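Local coordinates for HD superfamily hydrolase (Clostridium acetobutylicum ATCC 824, PDB 3CCG), which probably hydrolyses diadenosine tetraphosphate symmetrically to two molecules of ADP, using a pair of iron ions held by its HD domain, at residues 109-113 with 114-118; 117-121 with 122-126. One frame throughout, in Å; residues are numbered along the deposited sequence.

Contact 1: residues 109-113 with 114-118; sequences IEFHT and TGRPN. With FE (Fe (III) ion), chain B.
Phe-111 and Arg-116 meet face to face where the chain turns out of helix 103-110. The arginine lays its aliphatic part on the ring: CD sits 3.5 Å from the centroid of the Phe-111 ring and only 7° off the ring normal, a CH-pi contact. Beyond CD the chain stays extended, and the guanidinium slides over the ring's rim, Arg-116 CZ lying 3.5 Å from Phe-111 CE2 with the two planes 9° apart. The arginine can reach back this way because its CG stands between the backbone N and the carbonyl carbon (chi1 65°). On the opposite face of the ring lies Glu-110 CG, so the phenyl group is sandwiched between two aliphatic chains. A salt bridge from Arg-116 NE to Glu-123 anchors the polar end.

The backbone turn beneath is closed by Gly-115 N, which donates to Phe-111 O at 2.8 Å. Gly-115 has a positive phi, and its carbonyl oxygen accepts from Thr-114 OG1. A water ties the turn to the helix end, giving a hydrogen to Glu-110 O and accepting one from Thr-113 N; Thr-113 OG1 also bonds Leu-84 O.

His-112 points away from this packing and binds an iron ion through NE2 at 2.2 Å. Its other nitrogen, ND1, donates to Ile-109 O at 2.8 Å, nearly in the ring plane and on a lone pair of the carbonyl, which fixes the ring's rotation and would be expected to make NE2 a stronger donor to the metal. Thr-113 CG2 sits over one face of this imidazole, toward its rim. Asp-53, His-86 and two waters also bind this ion, and the arrangement is that of the second metal site in a dinuclear HD-domain centre, its histidine carried on the turn that ends a helix.

Contact 2: residues 117-121 with 122-126; sequences PNMSL and LEKII
Leu-121, selenomethionine Met-119 and Glu-123 have the most surface buried here, and the acid is gripped at the start of helix 121-132. Ser-120 is the N-cap, and with Glu-123 it forms a reciprocal capping box. Glu-123 N donates to Ser-120 OG at 3.0 Å, while Ser-120 N returns a nearly straight bond (171°) to Glu-123 OE2, reaching that oxygen from above the carboxylate plane. With its CG beside the backbone N (chi1 -73°), Glu-123 folds back toward the cap. Its other oxygen, OE1, is taken by Arg-116, and Ser-120 OG has a second partner in Asp-104.

Met-119 packs against Glu-123 beside this box. Its CG passes 3.8 Å from Glu-123 OE1, and the bend at chi3 (78°) brings CE to 3.6 Å from Glu-123 O. Its CB meets Lys-124 CG, and Leu-156 of helix 152-170 also touches this side chain.

Leu-121 belongs to the first helical turn, where its carbonyl accepts from Ile-125 N at 3.0 Å. The two side chains follow the same spacing, Leu-121 CD1 resting 3.9 Å from Ile-125 CD1.

Bonds on both carboxylate oxygens probably favour the ionised form of Glu-123, whose charge, at the N-terminal end of helix 121-132, would be expected to interact favourably with the helix dipole.

Running from the N terminus, the chain leaves helix 103-110 and at once makes the tight turn of contact 1, then continues through Pro-117 and Asn-118, which both contacts share, into the cap of contact 2 and helix 121-132. The two contacts are therefore consecutive, and each closes a short local loop without crossing the other. What joins them is Arg-116, which ties the loop of contact 1 to the first turn of the second helix. His-112 CB also packs on Ile-126 CG2. Together they join the ends of two successive helices of the HD domain, beside an iron site.

Contact 1: residues 109-113 with 114-118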
ATOM      1  N   ILE A 109     -18.340   3.926 -10.997  1.00 10.91           N
ATOM      2  CA  ILE A 109     -17.511   4.571 -12.004  1.00  9.87           C
ATOM      3  C   ILE A 109     -16.249   5.149 -11.324  1.00 10.24           C
ATOM      4  O   ILE A 109     -15.127   4.897 -11.750  1.00 10.65           O
ATOM      5  CB  ILE A 109     -18.276   5.699 -12.685  1.00  9.63           C
ATOM      6  CG1 ILE A 109     -19.537   5.189 -13.392  1.00  9.52           C
ATOM      7  CG2 ILE A 109     -17.404   6.433 -13.650  1.00  9.46           C
ATOM      8  CD1 ILE A 109     -20.488   6.341 -13.843  1.00 11.90           C
ATOM      9  N   GLU A 110     -16.442   5.890 -10.244  1.00  9.69           N
ATOM     10  CA  GLU A 110     -15.323   6.527  -9.569  1.00 11.67           C
ATOM     11  C   GLU A 110     -14.209   5.548  -9.182  1.00 10.87           C
ATOM     12  O   GLU A 110     -13.027   5.886  -9.328  1.00 13.36           O
ATOM     13  CB  GLU A 110     -15.764   7.234  -8.308  1.00 13.83           C
ATOM     14  CG  GLU A 110     -14.661   7.884  -7.517  1.00 14.91           C
ATOM     15  CD  GLU A 110     -15.169   8.776  -6.389  1.00 15.13           C
ATOM     16  OE1 GLU A 110     -16.363   8.820  -6.104  1.00 18.59           O
ATOM     17  OE2 GLU A 110     -14.293   9.354  -5.719  1.00 19.50           O
ATOM     18  N   PHE A 111     -14.574   4.413  -8.625  1.00 10.63           N
ATOM     19  CA  PHE A 111     -13.580   3.504  -8.032  1.00 11.75           C
ATOM     20  C   PHE A 111     -13.229   2.312  -8.872  1.00 12.17           C
ATOM     21  O   PHE A 111     -12.530   1.368  -8.436  1.00 12.81           O
ATOM     22  CB  PHE A 111     -14.021   3.070  -6.615  1.00 13.55           C
ATOM     23  CG  PHE A 111     -14.098   4.216  -5.655  1.00 12.18           C
ATOM     24  CD1 PHE A 111     -12.955   4.814  -5.201  1.00 14.78           C
ATOM     25  CD2 PHE A 111     -15.314   4.778  -5.284  1.00 12.06           C
ATOM     26  CE1 PHE A 111     -13.024   5.867  -4.332  1.00 13.16           C
ATOM     27  CE2 PHE A 111     -15.380   5.843  -4.415  1.00 15.14           C
ATOM     28  CZ  PHE A 111     -14.232   6.395  -3.971  1.00 16.76           C
ATOM     29  N   HIS A 112     -13.600   2.373 -10.142  1.00 10.95           N
ATOM     30  CA  HIS A 112     -13.312   1.216 -10.964  1.00  9.53           C
ATOM     31  C   HIS A 112     -11.844   1.024 -11.294  1.00 11.21           C
ATOM     32  O   HIS A 112     -11.485  -0.071 -11.718  1.00 14.30           O
ATOM     33  CB  HIS A 112     -14.102   1.249 -12.311  1.00 10.46           C
ATOM     34  CG  HIS A 112     -13.482   2.066 -13.409  1.00  9.77           C
ATOM     35  ND1 HIS A 112     -13.740   3.399 -13.645  1.00 11.49           N
ATOM     36  CD2 HIS A 112     -12.624   1.674 -14.379  1.00  8.88           C
ATOM     37  CE1 HIS A 112     -13.022   3.795 -14.697  1.00 10.48           C
ATOM     38  NE2 HIS A 112     -12.363   2.752 -15.182  1.00 10.23           N
ATOM     39  N   THR A 113     -11.036   2.063 -11.170  1.00 11.60           N
ATOM     40  CA  THR A 113      -9.601   1.984 -11.583  1.00 13.63           C
ATOM     41  C   THR A 113      -8.723   1.404 -10.487  1.00 17.10           C
ATOM     42  O   THR A 113      -7.694   0.800 -10.802  1.00 21.98           O
ATOM     43  CB  THR A 113      -9.018   3.311 -12.054  1.00 16.19           C
ATOM     44  OG1 THR A 113      -8.924   4.239 -10.936  1.00 15.75           O
ATOM     45  CG2 THR A 113      -9.844   3.897 -13.144  1.00 17.50           C
ATOM     46  N   THR A 114      -9.124   1.594  -9.235  1.00 11.39           N
ATOM     47  CA  THR A 114      -8.352   1.147  -8.083  1.00 12.45           C
ATOM     48  C   THR A 114      -9.042   0.245  -7.081  1.00 15.41           C
ATOM     49  O   THR A 114      -8.393  -0.472  -6.302  1.00 16.83           O
ATOM     50  CB  THR A 114      -7.896   2.392  -7.218  1.00 13.07           C
ATOM     51  OG1 THR A 114      -9.040   3.114  -6.772  1.00 13.68           O
ATOM     52  CG2 THR A 114      -7.005   3.355  -8.015  1.00 17.13           C
ATOM     53  N   GLY A 115     -10.350   0.289  -7.037  1.00 14.65           N
ATOM     54  CA  GLY A 115     -11.083  -0.324  -5.971  1.00 11.99           C
ATOM     55  C   GLY A 115     -10.954   0.562  -4.717  1.00 14.07           C
ATOM     56  O   GLY A 115     -10.345   1.652  -4.732  1.00 13.70           O
ATOM     57  N   ARG A 116     -11.580   0.132  -3.637  1.00 13.24           N
ATOM     58  CA  ARG A 116     -11.477   0.831  -2.359  1.00 12.86           C
ATOM     59  C   ARG A 116     -11.980  -0.076  -1.285  1.00 15.21           C
ATOM     60  O   ARG A 116     -12.554  -1.128  -1.562  1.00 13.82           O
ATOM     61  CB  ARG A 116     -12.304   2.126  -2.388  1.00 13.34           C
ATOM     62  CG  ARG A 116     -13.858   1.900  -2.525  1.00 12.46           C
ATOM     63  CD  ARG A 116     -14.627   3.126  -2.140  1.00 13.65           C
ATOM     64  NE  ARG A 116     -16.050   2.986  -2.398  1.00 14.89           N
ATOM     65  CZ  ARG A 116     -16.955   3.864  -1.997  1.00 14.68           C
ATOM     66  NH1 ARG A 116     -16.621   4.907  -1.263  1.00 17.32           N
ATOM     67  NH2 ARG A 116     -18.239   3.696  -2.294  1.00 17.95           N
ATOM     68  N   PRO A 117     -11.778   0.310  -0.024  1.00 15.47           N
ATOM     69  CA  PRO A 117     -12.428  -0.505   0.986  1.00 14.69           C
ATOM     70  C   PRO A 117     -13.932  -0.388   0.959  1.00 15.10           C
ATOM     71  O   PRO A 117     -14.472   0.607   0.546  1.00 16.51           O
ATOM     72  CB  PRO A 117     -11.926   0.100   2.310  1.00 17.99           C
ATOM     73  CG  PRO A 117     -10.840   0.982   1.973  1.00 18.99           C
ATOM     74  CD  PRO A 117     -10.930   1.372   0.534  1.00 17.14           C
ATOM     75  N   ASN A 118     -14.580  -1.460   1.368  1.00 16.17           N
ATOM     76  CA  ASN A 118     -16.025  -1.517   1.516  1.00 18.00           C
ATOM     77  C   ASN A 118     -16.822  -1.086   0.275  1.00 17.58           C
ATOM     78  O   ASN A 118     -17.602  -0.150   0.307  1.00 19.73           O
ATOM     79  CB  ASN A 118     -16.467  -0.680   2.725  1.00 19.20           C
ATOM     80  CG  ASN A 118     -17.935  -0.939   3.124  1.00 24.26           C
ATOM     81  OD1 ASN A 118     -18.499  -2.010   2.866  1.00 23.86           O
ATOM     82  ND2 ASN A 118     -18.542   0.049   3.755  1.00 29.77           N
TER
HETATM   83 FE    FE B 190     -10.947   2.504 -16.853  0.75 12.81          FE
HETATM   84  O   HOH W   1     -10.826   4.318  -9.439  1.00 21.90           O
HETATM   85  O   HOH W   2     -11.843   0.703 -17.227  1.00 13.67           O
HETATM   86  O   HOH W   3      -9.539   1.542 -15.635  1.00 14.84           O

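Contact 2: residues 117-121 with 122-126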
ATOM      1  N   PRO A 117     -11.778   0.310  -0.024  1.00 15.47           N
ATOM      2  CA  PRO A 117     -12.428  -0.505   0.986  1.00 14.69           C
ATOM      3  C   PRO A 117     -13.932  -0.388   0.959  1.00 15.10           C
ATOM      4  O   PRO A 117     -14.472   0.607   0.546  1.00 16.51           O
ATOM      5  CB  PRO A 117     -11.926   0.100   2.310  1.00 17.99           C
ATOM      6  CG  PRO A 117     -10.840   0.982   1.973  1.00 18.99           C
ATOM      7  CD  PRO A 117     -10.930   1.372   0.534  1.00 17.14           C
ATOM      8  N   ASN A 118     -14.580  -1.460   1.368  1.00 16.17           N
ATOM      9  CA  ASN A 118     -16.025  -1.517   1.516  1.00 18.00           C
ATOM     10  C   ASN A 118     -16.822  -1.086   0.275  1.00 17.58           C
ATOM     11  O   ASN A 118     -17.602  -0.150   0.307  1.00 19.73           O
ATOM     12  CB  ASN A 118     -16.467  -0.680   2.725  1.00 19.20           C
ATOM     13  CG  ASN A 118     -17.935  -0.939   3.124  1.00 24.26           C
ATOM     14  OD1 ASN A 118     -18.499  -2.010   2.866  1.00 23.86           O
ATOM     15  ND2 ASN A 118     -18.542   0.049   3.755  1.00 29.77           N
HETATM   16  N   MSE A 119     -16.549  -1.809  -0.792  1.00 16.14           N
HETATM   17  CA  MSE A 119     -17.222  -1.632  -2.080  1.00 15.53           C
HETATM   18  C   MSE A 119     -18.627  -2.247  -2.038  1.00 13.86           C
HETATM   19  O   MSE A 119     -18.877  -3.281  -1.461  1.00 16.75           O
HETATM   20  CB  MSE A 119     -16.402  -2.312  -3.202  1.00 13.37           C
HETATM   21  CG  MSE A 119     -15.024  -1.653  -3.466  1.00 13.02           C
HETATM   22 SE   MSE A 119     -13.797  -2.603  -4.418  0.75 14.07          SE
HETATM   23  CE  MSE A 119     -14.415  -2.400  -6.205  1.00 15.38           C
ATOM     24  N   SER A 120     -19.537  -1.575  -2.722  1.00 13.43           N
ATOM     25  CA  SER A 120     -20.834  -2.159  -2.942  1.00 12.27           C
ATOM     26  C   SER A 120     -20.702  -3.296  -3.954  1.00 13.74           C
ATOM     27  O   SER A 120     -19.735  -3.408  -4.715  1.00 13.39           O
ATOM     28  CB  SER A 120     -21.806  -1.095  -3.463  1.00 14.51           C
ATOM     29  OG  SER A 120     -21.545  -0.827  -4.843  1.00 12.97           O
ATOM     30  N   LEU A 121     -21.751  -4.109  -4.017  1.00 14.77           N
ATOM     31  CA  LEU A 121     -21.825  -5.155  -4.981  1.00 13.60           C
ATOM     32  C   LEU A 121     -21.657  -4.564  -6.402  1.00 11.17           C
ATOM     33  O   LEU A 121     -20.907  -5.131  -7.206  1.00 13.45           O
ATOM     34  CB  LEU A 121     -23.157  -5.895  -4.824  1.00 14.93           C
ATOM     35  CG  LEU A 121     -23.403  -6.949  -5.885  1.00 14.54           C
ATOM     36  CD1 LEU A 121     -22.294  -8.008  -5.999  1.00 14.41           C
ATOM     37  CD2 LEU A 121     -24.793  -7.579  -5.657  1.00 17.37           C
ATOM     38  N   LEU A 122     -22.311  -3.429  -6.691  1.00 13.63           N
ATOM     39  CA  LEU A 122     -22.206  -2.812  -8.041  1.00 12.98           C
ATOM     40  C   LEU A 122     -20.754  -2.372  -8.305  1.00 11.53           C
ATOM     41  O   LEU A 122     -20.225  -2.610  -9.376  1.00 11.60           O
ATOM     42  CB  LEU A 122     -23.163  -1.663  -8.204  1.00 13.92           C
ATOM     43  CG  LEU A 122     -23.133  -0.948  -9.571  1.00 11.86           C
ATOM     44  CD1 LEU A 122     -23.639  -1.962 -10.664  1.00 12.32           C
ATOM     45  CD2 LEU A 122     -23.944   0.354  -9.484  1.00 13.94           C
ATOM     46  N   GLU A 123     -20.128  -1.752  -7.311  1.00 12.49           N
ATOM     47  CA  GLU A 123     -18.740  -1.330  -7.474  1.00 11.88           C
ATOM     48  C   GLU A 123     -17.837  -2.518  -7.819  1.00 10.19           C
ATOM     49  O   GLU A 123     -16.982  -2.441  -8.701  1.00 11.44           O
ATOM     50  CB  GLU A 123     -18.226  -0.684  -6.196  1.00 10.99           C
ATOM     51  CG  GLU A 123     -18.727   0.668  -5.884  1.00 12.02           C
ATOM     52  CD  GLU A 123     -18.259   1.165  -4.534  1.00 13.15           C
ATOM     53  OE1 GLU A 123     -17.025   1.378  -4.420  1.00 15.89           O
ATOM     54  OE2 GLU A 123     -19.079   1.297  -3.597  1.00 14.74           O
ATOM     55  N   LYS A 124     -18.044  -3.660  -7.130  1.00 10.67           N
ATOM     56  CA  LYS A 124     -17.262  -4.838  -7.373  1.00 11.87           C
ATOM     57  C   LYS A 124     -17.455  -5.385  -8.818  1.00  9.29           C
ATOM     58  O   LYS A 124     -16.537  -5.800  -9.485  1.00 12.70           O
ATOM     59  CB  LYS A 124     -17.535  -5.938  -6.363  1.00 11.80           C
ATOM     60  CG  LYS A 124     -17.261  -5.526  -4.935  1.00 14.97           C
ATOM     61  CD  LYS A 124     -17.553  -6.662  -3.965  1.00 16.46           C
ATOM     62  CE  LYS A 124     -17.214  -6.248  -2.538  1.00 19.58           C
ATOM     63  NZ  LYS A 124     -17.643  -7.297  -1.538  1.00 18.10           N
ATOM     64  N   ILE A 125     -18.740  -5.450  -9.211  1.00 11.11           N
ATOM     65  CA  ILE A 125     -19.111  -5.932 -10.541  1.00 12.00           C
ATOM     66  C   ILE A 125     -18.428  -5.082 -11.652  1.00 10.76           C
ATOM     67  O   ILE A 125     -17.864  -5.623 -12.627  1.00 12.82           O
ATOM     68  CB  ILE A 125     -20.642  -5.936 -10.684  1.00 12.82           C
ATOM     69  CG1 ILE A 125     -21.232  -7.072  -9.840  1.00 13.10           C
ATOM     70  CG2 ILE A 125     -21.009  -6.111 -12.138  1.00 13.51           C
ATOM     71  CD1 ILE A 125     -22.780  -7.156  -9.824  1.00 15.22           C
ATOM     72  N   ILE A 126     -18.433  -3.743 -11.477  1.00 11.51           N
ATOM     73  CA  ILE A 126     -17.895  -2.855 -12.524  1.00 11.45           C
ATOM     74  C   ILE A 126     -16.368  -2.998 -12.546  1.00 11.41           C
ATOM     75  O   ILE A 126     -15.737  -3.152 -13.604  1.00 11.37           O
ATOM     76  CB  ILE A 126     -18.357  -1.402 -12.365  1.00 12.29           C
ATOM     77  CG1 ILE A 126     -19.903  -1.340 -12.482  1.00 12.64           C
ATOM     78  CG2 ILE A 126     -17.660  -0.511 -13.376  1.00 12.98           C
ATOM     79  CD1 ILE A 126     -20.517  -2.057 -13.705  1.00 11.50           C
TER